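PDB 2C2I: 3-hydroxyacyl-thioester dehydratase Z from Mycobacterium tuberculosis, which probably catalyses the reversible hydration of trans-2-enoyl-CoA to (3R)-3-hydroxyacyl-CoA in fatty acid metabolism. Local coordinates for residues A8-A13 with V123-S128; P71-Q76 with V106-S111; V24-E29 with L67-R72. All blocks are in the same frame, centred on the assembly; numbering follows the deposited sequence.

Contact 1: A8-A13 with V123-S128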
ATOM      1  N   ALA A   8      20.967 -14.845   9.155  1.00 14.94           N
ATOM      2  CA  ALA A   8      21.935 -15.633   8.348  1.00 15.02           C
ATOM      3  C   ALA A   8      21.233 -16.795   7.645  1.00 14.71           C
ATOM      4  O   ALA A   8      21.555 -17.164   6.499  1.00 14.48           O
ATOM      5  CB  ALA A   8      23.052 -16.144   9.236  1.00 15.23           C
ATOM      6  N   ASP A   9      20.241 -17.369   8.314  1.00 14.03           N
ATOM      7  CA  ASP A   9      19.562 -18.534   7.747  1.00 13.79           C
ATOM      8  C   ASP A   9      18.634 -18.064   6.653  1.00 12.94           C
ATOM      9  O   ASP A   9      18.434 -18.758   5.662  1.00 11.76           O
ATOM     10  CB  ASP A   9      18.807 -19.306   8.814  1.00 13.91           C
ATOM     11  CG  ASP A   9      19.747 -20.065   9.758  1.00 16.26           C
ATOM     12  OD1 ASP A   9      20.987 -19.972   9.571  1.00 18.81           O
ATOM     13  OD2 ASP A   9      19.239 -20.750  10.672  1.00 19.50           O
ATOM     14  N   LEU A  10      18.077 -16.874   6.845  1.00 12.98           N
ATOM     15  CA  LEU A  10      17.270 -16.226   5.819  1.00 13.42           C
ATOM     16  C   LEU A  10      18.115 -15.973   4.542  1.00 12.90           C
ATOM     17  O   LEU A  10      17.716 -16.339   3.422  1.00 12.60           O
ATOM     18  CB  LEU A  10      16.683 -14.914   6.373  1.00 13.43           C
ATOM     19  CG  LEU A  10      15.671 -14.179   5.493  1.00 13.79           C
ATOM     20  CD1 LEU A  10      14.389 -14.977   5.356  1.00 13.25           C
ATOM     21  CD2 LEU A  10      15.430 -12.762   6.008  1.00 14.57           C
ATOM     22  N   ALA A  11      19.284 -15.367   4.723  1.00 13.46           N
ATOM     23  CA  ALA A  11      20.221 -15.112   3.621  1.00 13.22           C
ATOM     24  C   ALA A  11      20.550 -16.386   2.832  1.00 12.88           C
ATOM     25  O   ALA A  11      20.604 -16.361   1.601  1.00 12.48           O
ATOM     26  CB  ALA A  11      21.481 -14.459   4.138  1.00 14.96           C
ATOM     27  N   ALA A  12      20.735 -17.501   3.534  1.00 13.19           N
ATOM     28  CA  ALA A  12      21.063 -18.775   2.875  1.00 13.82           C
ATOM     29  C   ALA A  12      19.922 -19.335   2.018  1.00 14.48           C
ATOM     30  O   ALA A  12      20.146 -20.211   1.169  1.00 14.67           O
ATOM     31  CB  ALA A  12      21.485 -19.808   3.908  1.00 14.42           C
ATOM     32  N   ALA A  13      18.709 -18.831   2.260  1.00 14.03           N
ATOM     33  CA  ALA A  13      17.505 -19.289   1.556  1.00 14.14           C
ATOM     34  C   ALA A  13      17.116 -18.392   0.384  1.00 14.13           C
ATOM     35  O   ALA A  13      16.054 -18.601  -0.242  1.00 14.02           O
ATOM     36  CB  ALA A  13      16.338 -19.430   2.539  1.00 14.66           C
ATOM     37  N   VAL A 123      18.888  -6.941   8.405  1.00 20.47           N
ATOM     38  CA  VAL A 123      18.963  -7.396   7.015  1.00 18.40           C
ATOM     39  C   VAL A 123      17.700  -6.975   6.259  1.00 15.86           C
ATOM     40  O   VAL A 123      16.667  -6.739   6.864  1.00 16.13           O
ATOM     41  CB  VAL A 123      19.210  -8.912   6.886  1.00 18.46           C
ATOM     42  CG1 VAL A 123      20.409  -9.354   7.755  1.00 19.17           C
ATOM     43  CG2 VAL A 123      17.969  -9.709   7.231  1.00 19.61           C
ATOM     44  N   GLN A 124      17.820  -6.855   4.945  1.00 13.10           N
ATOM     45  CA  GLN A 124      16.721  -6.418   4.108  1.00 12.16           C
ATOM     46  C   GLN A 124      16.424  -7.523   3.117  1.00 11.21           C
ATOM     47  O   GLN A 124      17.297  -7.880   2.337  1.00 11.51           O
ATOM     48  CB  GLN A 124      17.201  -5.193   3.346  1.00 12.41           C
ATOM     49  CG  GLN A 124      16.158  -4.411   2.663  1.00 13.46           C
ATOM     50  CD  GLN A 124      16.526  -2.943   2.704  1.00 15.79           C
ATOM     51  OE1 GLN A 124      16.271  -2.253   3.701  1.00 19.41           O
ATOM     52  NE2 GLN A 124      17.143  -2.462   1.642  1.00 14.98           N
ATOM     53  N   ALA A 125      15.198  -8.032   3.149  1.00 10.49           N
ATOM     54  CA  ALA A 125      14.778  -9.122   2.268  1.00  8.80           C
ATOM     55  C   ALA A 125      13.895  -8.572   1.148  1.00  8.35           C
ATOM     56  O   ALA A 125      12.944  -7.842   1.419  1.00  8.92           O
ATOM     57  CB  ALA A 125      14.031 -10.144   3.050  1.00  8.94           C
ATOM     58  N   THR A 126      14.206  -8.933  -0.087  1.00  7.80           N
ATOM     59  CA  THR A 126      13.359  -8.601  -1.215  1.00  6.62           C
ATOM     60  C   THR A 126      12.522  -9.848  -1.516  1.00  7.01           C
ATOM     61  O   THR A 126      13.059 -10.938  -1.703  1.00  7.25           O
ATOM     62  CB  THR A 126      14.195  -8.143  -2.398  1.00  6.92           C
ATOM     63  OG1 THR A 126      14.958  -6.992  -2.002  1.00  6.51           O
ATOM     64  CG2 THR A 126      13.323  -7.796  -3.628  1.00  5.99           C
ATOM     65  N   VAL A 127      11.205  -9.663  -1.560  1.00  8.02           N
ATOM     66  CA  VAL A 127      10.249 -10.774  -1.609  1.00  7.45           C
ATOM     67  C   VAL A 127       9.329 -10.583  -2.822  1.00  8.45           C
ATOM     68  O   VAL A 127       8.867  -9.472  -3.071  1.00  8.20           O
ATOM     69  CB  VAL A 127       9.409 -10.840  -0.314  1.00  8.21           C
ATOM     70  CG1 VAL A 127       8.394 -12.002  -0.385  1.00  8.09           C
ATOM     71  CG2 VAL A 127      10.303 -11.004   0.958  1.00  8.32           C
ATOM     72  N   SER A 128       9.071 -11.669  -3.557  1.00  8.45           N
ATOM     73  CA  SER A 128       8.069 -11.673  -4.626  1.00 10.93           C
ATOM     74  C   SER A 128       6.802 -12.343  -4.122  1.00 10.44           C
ATOM     75  O   SER A 128       6.881 -13.407  -3.524  1.00 11.28           O
ATOM     76  CB  SER A 128       8.587 -12.445  -5.832  1.00 11.99           C
ATOM     77  OG  SER A 128       8.962 -13.764  -5.453  1.00 20.45           O
TER

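Contact 2: P71-Q76 with V106-S111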
ATOM      1  N   PRO A  71       1.975  -8.354   4.824  1.00 10.12           N
ATOM      2  CA  PRO A  71       2.465  -8.759   6.154  1.00 10.98           C
ATOM      3  C   PRO A  71       1.672  -9.893   6.833  1.00 11.70           C
ATOM      4  O   PRO A  71       2.276 -10.875   7.280  1.00 11.86           O
ATOM      5  CB  PRO A  71       2.415  -7.449   6.964  1.00 10.07           C
ATOM      6  CG  PRO A  71       2.617  -6.353   5.869  1.00 10.30           C
ATOM      7  CD  PRO A  71       1.790  -6.887   4.725  1.00  9.67           C
ATOM      8  N   ARG A  72       0.351  -9.779   6.903  1.00 11.95           N
ATOM      9  CA  ARG A  72      -0.463 -10.849   7.523  1.00 13.95           C
ATOM     10  C   ARG A  72      -0.241 -12.184   6.808  1.00 13.35           C
ATOM     11  O   ARG A  72      -0.063 -13.217   7.444  1.00 14.41           O
ATOM     12  CB  ARG A  72      -1.957 -10.509   7.486  1.00 13.78           C
ATOM     13  CG  ARG A  72      -2.871 -11.654   7.891  1.00 16.93           C
ATOM     14  CD  ARG A  72      -4.332 -11.254   7.836  1.00 20.92           C
ATOM     15  NE  ARG A  72      -5.170 -12.302   8.404  1.00 28.97           N
ATOM     16  CZ  ARG A  72      -6.475 -12.418   8.184  1.00 31.81           C
ATOM     17  NH1 ARG A  72      -7.105 -11.543   7.412  1.00 32.24           N
ATOM     18  NH2 ARG A  72      -7.148 -13.424   8.738  1.00 34.51           N
ATOM     19  N   LEU A  73      -0.276 -12.148   5.485  1.00 13.06           N
ATOM     20  CA  LEU A  73      -0.225 -13.388   4.695  1.00 13.75           C
ATOM     21  C   LEU A  73       1.161 -14.043   4.778  1.00 14.12           C
ATOM     22  O   LEU A  73       1.280 -15.275   4.902  1.00 15.64           O
ATOM     23  CB  LEU A  73      -0.689 -13.115   3.266  1.00 13.08           C
ATOM     24  CG  LEU A  73      -2.141 -12.600   3.095  1.00 14.75           C
ATOM     25  CD1 LEU A  73      -2.476 -12.376   1.632  1.00 14.67           C
ATOM     26  CD2 LEU A  73      -3.161 -13.531   3.702  1.00 18.67           C
ATOM     27  N   GLN A  74       2.202 -13.219   4.734  1.00 13.82           N
ATOM     28  CA  GLN A  74       3.589 -13.694   4.877  1.00 14.29           C
ATOM     29  C   GLN A  74       3.871 -14.221   6.295  1.00 15.26           C
ATOM     30  O   GLN A  74       4.602 -15.181   6.453  1.00 14.09           O
ATOM     31  CB  GLN A  74       4.580 -12.607   4.458  1.00 13.34           C
ATOM     32  CG  GLN A  74       4.536 -12.347   2.942  1.00 12.71           C
ATOM     33  CD  GLN A  74       5.227 -11.065   2.515  1.00 14.09           C
ATOM     34  OE1 GLN A  74       5.772 -10.332   3.335  1.00 12.57           O
ATOM     35  NE2 GLN A  74       5.190 -10.784   1.212  1.00 12.61           N
ATOM     36  N   HIS A  75       3.222 -13.640   7.306  1.00 16.59           N
ATOM     37  CA  HIS A  75       3.351 -14.131   8.695  1.00 18.69           C
ATOM     38  C   HIS A  75       2.814 -15.566   8.846  1.00 19.05           C
ATOM     39  O   HIS A  75       3.320 -16.337   9.674  1.00 19.83           O
ATOM     40  CB  HIS A  75       2.642 -13.173   9.663  1.00 19.52           C
ATOM     41  CG  HIS A  75       2.826 -13.513  11.110  1.00 24.37           C
ATOM     42  ND1 HIS A  75       3.938 -13.126  11.828  1.00 28.93           N
ATOM     43  CD2 HIS A  75       2.030 -14.180  11.981  1.00 28.75           C
ATOM     44  CE1 HIS A  75       3.826 -13.544  13.076  1.00 29.96           C
ATOM     45  NE2 HIS A  75       2.680 -14.188  13.197  1.00 31.18           N
ATOM     46  N   GLN A  76       1.821 -15.922   8.026  1.00 18.90           N
ATOM     47  CA  GLN A  76       1.283 -17.276   7.948  1.00 19.89           C
ATOM     48  C   GLN A  76       2.287 -18.247   7.308  1.00 20.47           C
ATOM     49  O   GLN A  76       2.188 -19.466   7.507  1.00 20.24           O
ATOM     50  CB  GLN A  76      -0.030 -17.310   7.146  1.00 20.38           C
ATOM     51  CG  GLN A  76      -1.230 -16.682   7.859  1.00 21.31           C
ATOM     52  CD  GLN A  76      -2.511 -16.761   7.056  1.00 21.16           C
ATOM     53  OE1 GLN A  76      -2.560 -17.373   5.989  1.00 24.78           O
ATOM     54  NE2 GLN A  76      -3.562 -16.155   7.573  1.00 26.00           N
ATOM     55  N   VAL A 106      -8.847 -14.649  -0.755  1.00 17.86           N
ATOM     56  CA  VAL A 106      -7.537 -14.421  -1.351  1.00 16.74           C
ATOM     57  C   VAL A 106      -6.463 -15.292  -0.650  1.00 15.63           C
ATOM     58  O   VAL A 106      -6.590 -15.654   0.513  1.00 15.73           O
ATOM     59  CB  VAL A 106      -7.135 -12.913  -1.272  1.00 16.19           C
ATOM     60  CG1 VAL A 106      -8.122 -12.048  -2.063  1.00 16.73           C
ATOM     61  CG2 VAL A 106      -7.058 -12.459   0.190  1.00 18.14           C
ATOM     62  N   ARG A 107      -5.397 -15.595  -1.371  1.00 15.55           N
ATOM     63  CA  ARG A 107      -4.304 -16.399  -0.827  1.00 15.61           C
ATOM     64  C   ARG A 107      -3.020 -15.981  -1.538  1.00 14.27           C
ATOM     65  O   ARG A 107      -3.031 -15.668  -2.732  1.00 14.62           O
ATOM     66  CB  ARG A 107      -4.593 -17.891  -1.063  1.00 16.60           C
ATOM     67  CG  ARG A 107      -3.482 -18.825  -0.715  1.00 19.10           C
ATOM     68  CD  ARG A 107      -3.996 -20.261  -0.747  1.00 22.88           C
ATOM     69  NE  ARG A 107      -4.116 -20.777  -2.109  1.00 24.47           N
ATOM     70  CZ  ARG A 107      -4.349 -22.060  -2.384  1.00 26.16           C
ATOM     71  NH1 ARG A 107      -4.493 -22.931  -1.390  1.00 23.52           N
ATOM     72  NH2 ARG A 107      -4.431 -22.472  -3.641  1.00 27.69           N
ATOM     73  N   ALA A 108      -1.909 -15.999  -0.812  1.00 13.01           N
ATOM     74  CA  ALA A 108      -0.653 -15.533  -1.368  1.00 12.46           C
ATOM     75  C   ALA A 108       0.397 -16.650  -1.418  1.00 12.49           C
ATOM     76  O   ALA A 108       0.377 -17.543  -0.564  1.00 12.64           O
ATOM     77  CB  ALA A 108      -0.120 -14.311  -0.554  1.00 12.29           C
ATOM     78  N   THR A 109       1.294 -16.568  -2.409  1.00 12.01           N
ATOM     79  CA  THR A 109       2.508 -17.384  -2.493  1.00 12.24           C
ATOM     80  C   THR A 109       3.680 -16.415  -2.560  1.00 10.67           C
ATOM     81  O   THR A 109       3.628 -15.479  -3.337  1.00 10.22           O
ATOM     82  CB  THR A 109       2.503 -18.175  -3.812  1.00 13.27           C
ATOM     83  OG1 THR A 109       1.311 -18.985  -3.847  1.00 17.19           O
ATOM     84  CG2 THR A 109       3.750 -19.063  -3.887  1.00 14.74           C
ATOM     85  N   SER A 110       4.725 -16.626  -1.756  1.00 10.33           N
ATOM     86  CA  SER A 110       5.903 -15.743  -1.815  1.00  9.80           C
ATOM     87  C   SER A 110       7.219 -16.507  -2.007  1.00  9.72           C
ATOM     88  O   SER A 110       7.353 -17.662  -1.566  1.00 10.23           O
ATOM     89  CB  SER A 110       6.004 -14.895  -0.537  1.00  9.76           C
ATOM     90  OG  SER A 110       4.888 -14.022  -0.394  1.00  8.86           O
ATOM     91  N   SER A 111       8.192 -15.837  -2.614  1.00 10.17           N
ATOM     92  CA  SER A 111       9.550 -16.376  -2.778  1.00 10.81           C
ATOM     93  C   SER A 111      10.552 -15.339  -2.347  1.00 10.65           C
ATOM     94  O   SER A 111      10.294 -14.135  -2.470  1.00  9.15           O
ATOM     95  CB  SER A 111       9.814 -16.698  -4.251  1.00 12.32           C
ATOM     96  OG  SER A 111       8.803 -17.560  -4.740  1.00 16.87           O
TER

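Contact 3: V24-E29 with L67-R72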
ATOM      1  N   VAL A  24      -7.937 -16.241   3.067  1.00 22.13           N
ATOM      2  CA  VAL A  24      -8.542 -15.270   3.973  1.00 22.40           C
ATOM      3  C   VAL A  24      -9.691 -14.597   3.242  1.00 22.29           C
ATOM      4  O   VAL A  24      -9.591 -14.310   2.045  1.00 22.33           O
ATOM      5  CB  VAL A  24      -7.530 -14.213   4.559  1.00 22.30           C
ATOM      6  CG1 VAL A  24      -6.246 -14.870   5.071  1.00 22.33           C
ATOM      7  CG2 VAL A  24      -7.225 -13.105   3.576  1.00 22.05           C
ATOM      8  N   THR A  25     -10.790 -14.375   3.955  1.00 23.27           N
ATOM      9  CA  THR A  25     -11.972 -13.752   3.360  1.00 23.39           C
ATOM     10  C   THR A  25     -11.915 -12.244   3.589  1.00 22.93           C
ATOM     11  O   THR A  25     -11.730 -11.792   4.721  1.00 23.60           O
ATOM     12  CB  THR A  25     -13.275 -14.349   3.941  1.00 24.44           C
ATOM     13  OG1 THR A  25     -13.324 -15.747   3.639  1.00 25.52           O
ATOM     14  CG2 THR A  25     -14.523 -13.645   3.359  1.00 24.54           C
ATOM     15  N   ILE A  26     -12.048 -11.481   2.506  1.00 22.11           N
ATOM     16  CA  ILE A  26     -12.048 -10.008   2.587  1.00 22.01           C
ATOM     17  C   ILE A  26     -13.489  -9.521   2.737  1.00 21.85           C
ATOM     18  O   ILE A  26     -14.300  -9.688   1.826  1.00 21.94           O
ATOM     19  CB  ILE A  26     -11.340  -9.370   1.358  1.00 21.44           C
ATOM     20  CG1 ILE A  26      -9.868  -9.822   1.263  1.00 22.60           C
ATOM     21  CG2 ILE A  26     -11.411  -7.835   1.385  1.00 22.40           C
ATOM     22  CD1 ILE A  26      -9.110  -9.888   2.613  1.00 25.71           C
ATOM     23  N   THR A  27     -13.795  -8.941   3.893  1.00 21.68           N
ATOM     24  CA  THR A  27     -15.180  -8.544   4.219  1.00 22.29           C
ATOM     25  C   THR A  27     -15.471  -7.073   3.958  1.00 21.89           C
ATOM     26  O   THR A  27     -14.554  -6.260   3.859  1.00 21.03           O
ATOM     27  CB  THR A  27     -15.537  -8.840   5.690  1.00 22.47           C
ATOM     28  OG1 THR A  27     -14.751  -8.032   6.575  1.00 23.26           O
ATOM     29  CG2 THR A  27     -15.334 -10.327   6.004  1.00 23.60           C
ATOM     30  N   GLN A  28     -16.756  -6.730   3.874  1.00 22.18           N
ATOM     31  CA  GLN A  28     -17.155  -5.331   3.726  1.00 21.89           C
ATOM     32  C   GLN A  28     -16.731  -4.516   4.956  1.00 22.05           C
ATOM     33  O   GLN A  28     -16.302  -3.367   4.826  1.00 22.11           O
ATOM     34  CB  GLN A  28     -18.659  -5.209   3.463  1.00 22.25           C
ATOM     35  CG  GLN A  28     -19.077  -3.791   3.127  1.00 22.36           C
ATOM     36  CD  GLN A  28     -18.495  -3.295   1.811  1.00 22.21           C
ATOM     37  OE1 GLN A  28     -18.771  -3.850   0.751  1.00 19.83           O
ATOM     38  NE2 GLN A  28     -17.709  -2.219   1.877  1.00 20.06           N
ATOM     39  N   GLU A  29     -16.822  -5.123   6.140  1.00 22.02           N
ATOM     40  CA  GLU A  29     -16.390  -4.474   7.383  1.00 22.69           C
ATOM     41  C   GLU A  29     -14.923  -4.051   7.295  1.00 21.46           C
ATOM     42  O   GLU A  29     -14.567  -2.966   7.726  1.00 20.92           O
ATOM     43  CB  GLU A  29     -16.637  -5.386   8.596  1.00 24.14           C
ATOM     44  CG  GLU A  29     -15.552  -5.370   9.676  1.00 30.06           C
ATOM     45  CD  GLU A  29     -15.926  -4.699  11.005  1.00 34.65           C
ATOM     46  OE1 GLU A  29     -15.472  -5.225  12.046  1.00 36.43           O
ATOM     47  OE2 GLU A  29     -16.632  -3.657  11.035  1.00 38.66           O
ATOM     48  N   LEU A  67      -2.723  -5.072  -1.288  1.00  6.25           N
ATOM     49  CA  LEU A  67      -1.256  -4.958  -1.181  1.00  6.84           C
ATOM     50  C   LEU A  67      -0.834  -5.019   0.287  1.00  6.75           C
ATOM     51  O   LEU A  67       0.113  -5.710   0.622  1.00  7.59           O
ATOM     52  CB  LEU A  67      -0.757  -3.649  -1.827  1.00  6.23           C
ATOM     53  CG  LEU A  67       0.748  -3.358  -1.654  1.00  5.81           C
ATOM     54  CD1 LEU A  67       1.594  -4.423  -2.342  1.00  5.79           C
ATOM     55  CD2 LEU A  67       1.077  -1.967  -2.201  1.00  6.45           C
ATOM     56  N   ALA A  68      -1.551  -4.290   1.147  1.00  6.80           N
ATOM     57  CA  ALA A  68      -1.275  -4.217   2.589  1.00  6.75           C
ATOM     58  C   ALA A  68      -1.606  -5.501   3.361  1.00  7.49           C
ATOM     59  O   ALA A  68      -1.293  -5.605   4.555  1.00  7.86           O
ATOM     60  CB  ALA A  68      -2.005  -3.004   3.208  1.00  6.47           C
ATOM     61  N   LEU A  69      -2.242  -6.469   2.696  1.00  8.44           N
ATOM     62  CA  LEU A  69      -2.368  -7.801   3.290  1.00  9.71           C
ATOM     63  C   LEU A  69      -1.048  -8.610   3.292  1.00  9.66           C
ATOM     64  O   LEU A  69      -0.975  -9.661   3.920  1.00 10.05           O
ATOM     65  CB  LEU A  69      -3.484  -8.617   2.621  1.00 10.42           C
ATOM     66  CG  LEU A  69      -4.910  -8.063   2.601  1.00 12.64           C
ATOM     67  CD1 LEU A  69      -5.818  -8.977   1.761  1.00 12.72           C
ATOM     68  CD2 LEU A  69      -5.454  -7.914   4.029  1.00 13.88           C
ATOM     69  N   LEU A  70      -0.008  -8.113   2.626  1.00  9.29           N
ATOM     70  CA  LEU A  70       1.245  -8.877   2.521  1.00  9.76           C
ATOM     71  C   LEU A  70       1.845  -9.297   3.871  1.00 10.26           C
ATOM     72  O   LEU A  70       2.218 -10.465   4.047  1.00 10.72           O
ATOM     73  CB  LEU A  70       2.284  -8.160   1.628  1.00  9.53           C
ATOM     74  CG  LEU A  70       2.422  -8.684   0.201  1.00  9.24           C
ATOM     75  CD1 LEU A  70       1.039  -8.748  -0.502  1.00 11.56           C
ATOM     76  CD2 LEU A  70       3.447  -7.811  -0.552  1.00 10.41           C
ATOM     77  N   PRO A  71       1.975  -8.354   4.824  1.00 10.12           N
ATOM     78  CA  PRO A  71       2.465  -8.759   6.154  1.00 10.98           C
ATOM     79  C   PRO A  71       1.672  -9.893   6.833  1.00 11.70           C
ATOM     80  O   PRO A  71       2.276 -10.875   7.280  1.00 11.86           O
ATOM     81  CB  PRO A  71       2.415  -7.449   6.964  1.00 10.07           C
ATOM     82  CG  PRO A  71       2.617  -6.353   5.869  1.00 10.30           C
ATOM     83  CD  PRO A  71       1.790  -6.887   4.725  1.00  9.67           C
ATOM     84  N   ARG A  72       0.351  -9.779   6.903  1.00 11.95           N
ATOM     85  CA  ARG A  72      -0.463 -10.849   7.523  1.00 13.95           C
ATOM     86  C   ARG A  72      -0.241 -12.184   6.808  1.00 13.35           C
ATOM     87  O   ARG A  72      -0.063 -13.217   7.444  1.00 14.41           O
ATOM     88  CB  ARG A  72      -1.957 -10.509   7.486  1.00 13.78           C
ATOM     89  CG  ARG A  72      -2.871 -11.654   7.891  1.00 16.93           C
ATOM     90  CD  ARG A  72      -4.332 -11.254   7.836  1.00 20.92           C
ATOM     91  NE  ARG A  72      -5.170 -12.302   8.404  1.00 28.97           N
ATOM     92  CZ  ARG A  72      -6.475 -12.418   8.184  1.00 31.81           C
ATOM     93  NH1 ARG A  72      -7.105 -11.543   7.412  1.00 32.24           N
ATOM     94  NH2 ARG A  72      -7.148 -13.424   8.738  1.00 34.51           N
TER
HETATM   95  O   HOH W   1      -9.858 -11.010   6.301  1.00 34.10           O

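Contact 1: A8-A13 with V123-S128
L10 drops one methyl between V123 and A125, where helix 7-12 lies against the antiparallel sheet of the hotdog fold. The contact is small, apolar and buried. L10 is the helix residue that does the touching, and no hydrogen bond crosses between the two segments. Its CG is anti to the backbone N (chi1 -173°). This carries the branched end out toward strand 122-133. Of the two branches, CD2 leads. It reaches V123 CG2 at 4.2 Å and touches A125 as well. CD2 therefore meets two residues that stand on one face of the strand, with V123 CG2 and A125 CB 5.8 Å apart.

The side chains of L10 and V123 cross obliquely. V123 offers CG2, the branch set between its backbone N and carbonyl carbon. A125 points its single methyl at the helix.

Q124, between them, points away. Its OE1 is hydrogen-bonded to R148 NE on the next strand. By similarity, Q124 and R148 belong to the substrate site of the homodimeric partner, so the strand has a packing side toward the helix and a probable binding side behind it. L10 also touches F4, L112 and Y149, and A125 shares the last two of these. L10 thus packs against strands 3-4, 105-119 and 141-149 too. At A125 the meeting is methyl to methyl, with L10 CD2 4.2 Å from A125 CB.

Contact 2: P71-Q76 with V106-S111
Q74 and S110 face each other across this contact, and both hold the same polar atom, T129 OG1 on strand 122-133. Q74 NE2 donates a hydrogen bond to it, and S110 OG is hydrogen-bonded to it as well. The two groups do not bond to each other: Q74 NE2 and S110 OG lie 3.6 Å apart. T129 OG1 thus gives a partner to both Q74 NE2 and S110 OG in this buried place. The Q74 chain runs extended beyond CG (chi2 166°). This brings the amide end to T129, although the side chain does not start out toward the strand. On the way Q74 CG passes S110 OG at 3.7 Å.

One helix residue earlier, L73 packs on A108. The methyl A108 CB is met by L73 CD1 at 3.8 Å and by L73 CB at 4.0 Å. L73 thus lies along the alanine methyl with both its base and one branch. The small A108 is consistent with the close approach of the helix, with L73 CA and A108 CA 6.4 Å apart.

P71 and R72 of the same helix pack on F64 and T38 of the second subunit. M77 touches both A108 and S110, and V127 touches S110 and Q74. Helix 70-75 is part of the central helical segment of the hotdog fold, wrapped by the sheet. It rests on strand 105-119, which runs between strands 17-25 and 122-133.

Contact 3: V24-E29 with L67-R72
V24 covers one face of the R72 guanidinium, and I26 meets L69 beside it. With chi1 at 170°, the R72 chain leaves the helix pointing away from its own N, and it stays straight as far as NE. This carries the charged group from helix 70-75 across to the end of strand 17-25. There V24 CG1 sits 3.9 Å above the guanidinium plane, over its centre. V24 CB adds a contact to R72 NH1 at 3.9 Å, so the valine covers the group with CG1 over its centre and CB near NH1. The two side chains come from opposite directions.

The edge of the guanidinium is used differently. A water lies in its plane and accepts from R72 NH1 at 3.0 Å. The same water donates to T25 O at 2.6 Å. It bridges the side chain to the strand backbone.

I26 and L69 reach toward each other tip to tip, with I26 CD1 3.5 Å from L69 CD1. From like first torsions the leucine runs on extended (chi2 174°), while the isoleucine bends (chi2 -41°), which brings the two methyls together. V106 of strand 105-119 packs on V24, I26 and L69. I26 also comes within about 4 Å, side chain to side chain, of A61, a substrate-binding residue by similarity.

The contact is therefore mixed. Apolar atoms of V24 lie over a guanidinium face without offering it a hydrogen bond, so across these segments the polar need of R72 is met at its edge, by the water that NH1 shares with T25 O.

In the fold
From the N terminus, helix 7-12 comes first. Contact 1 joins it to strand 122-133 and closes the longest loop, and the other two contacts nest inside it. Strand 17-25 follows, and contact 3 closes a shorter loop from its end to the central helices. Contact 2 starts where contact 3 ends, since both include P71 and R72, and it runs on to strand 105-119. Strand 105-119 lies between the other two strands. V106 N bonds to V24 O, linking contacts 2 and 3, and S111 N probably bonds to S128 O, linking contacts 1 and 2. Together they tie the helices to three neighbouring strands of one sheet.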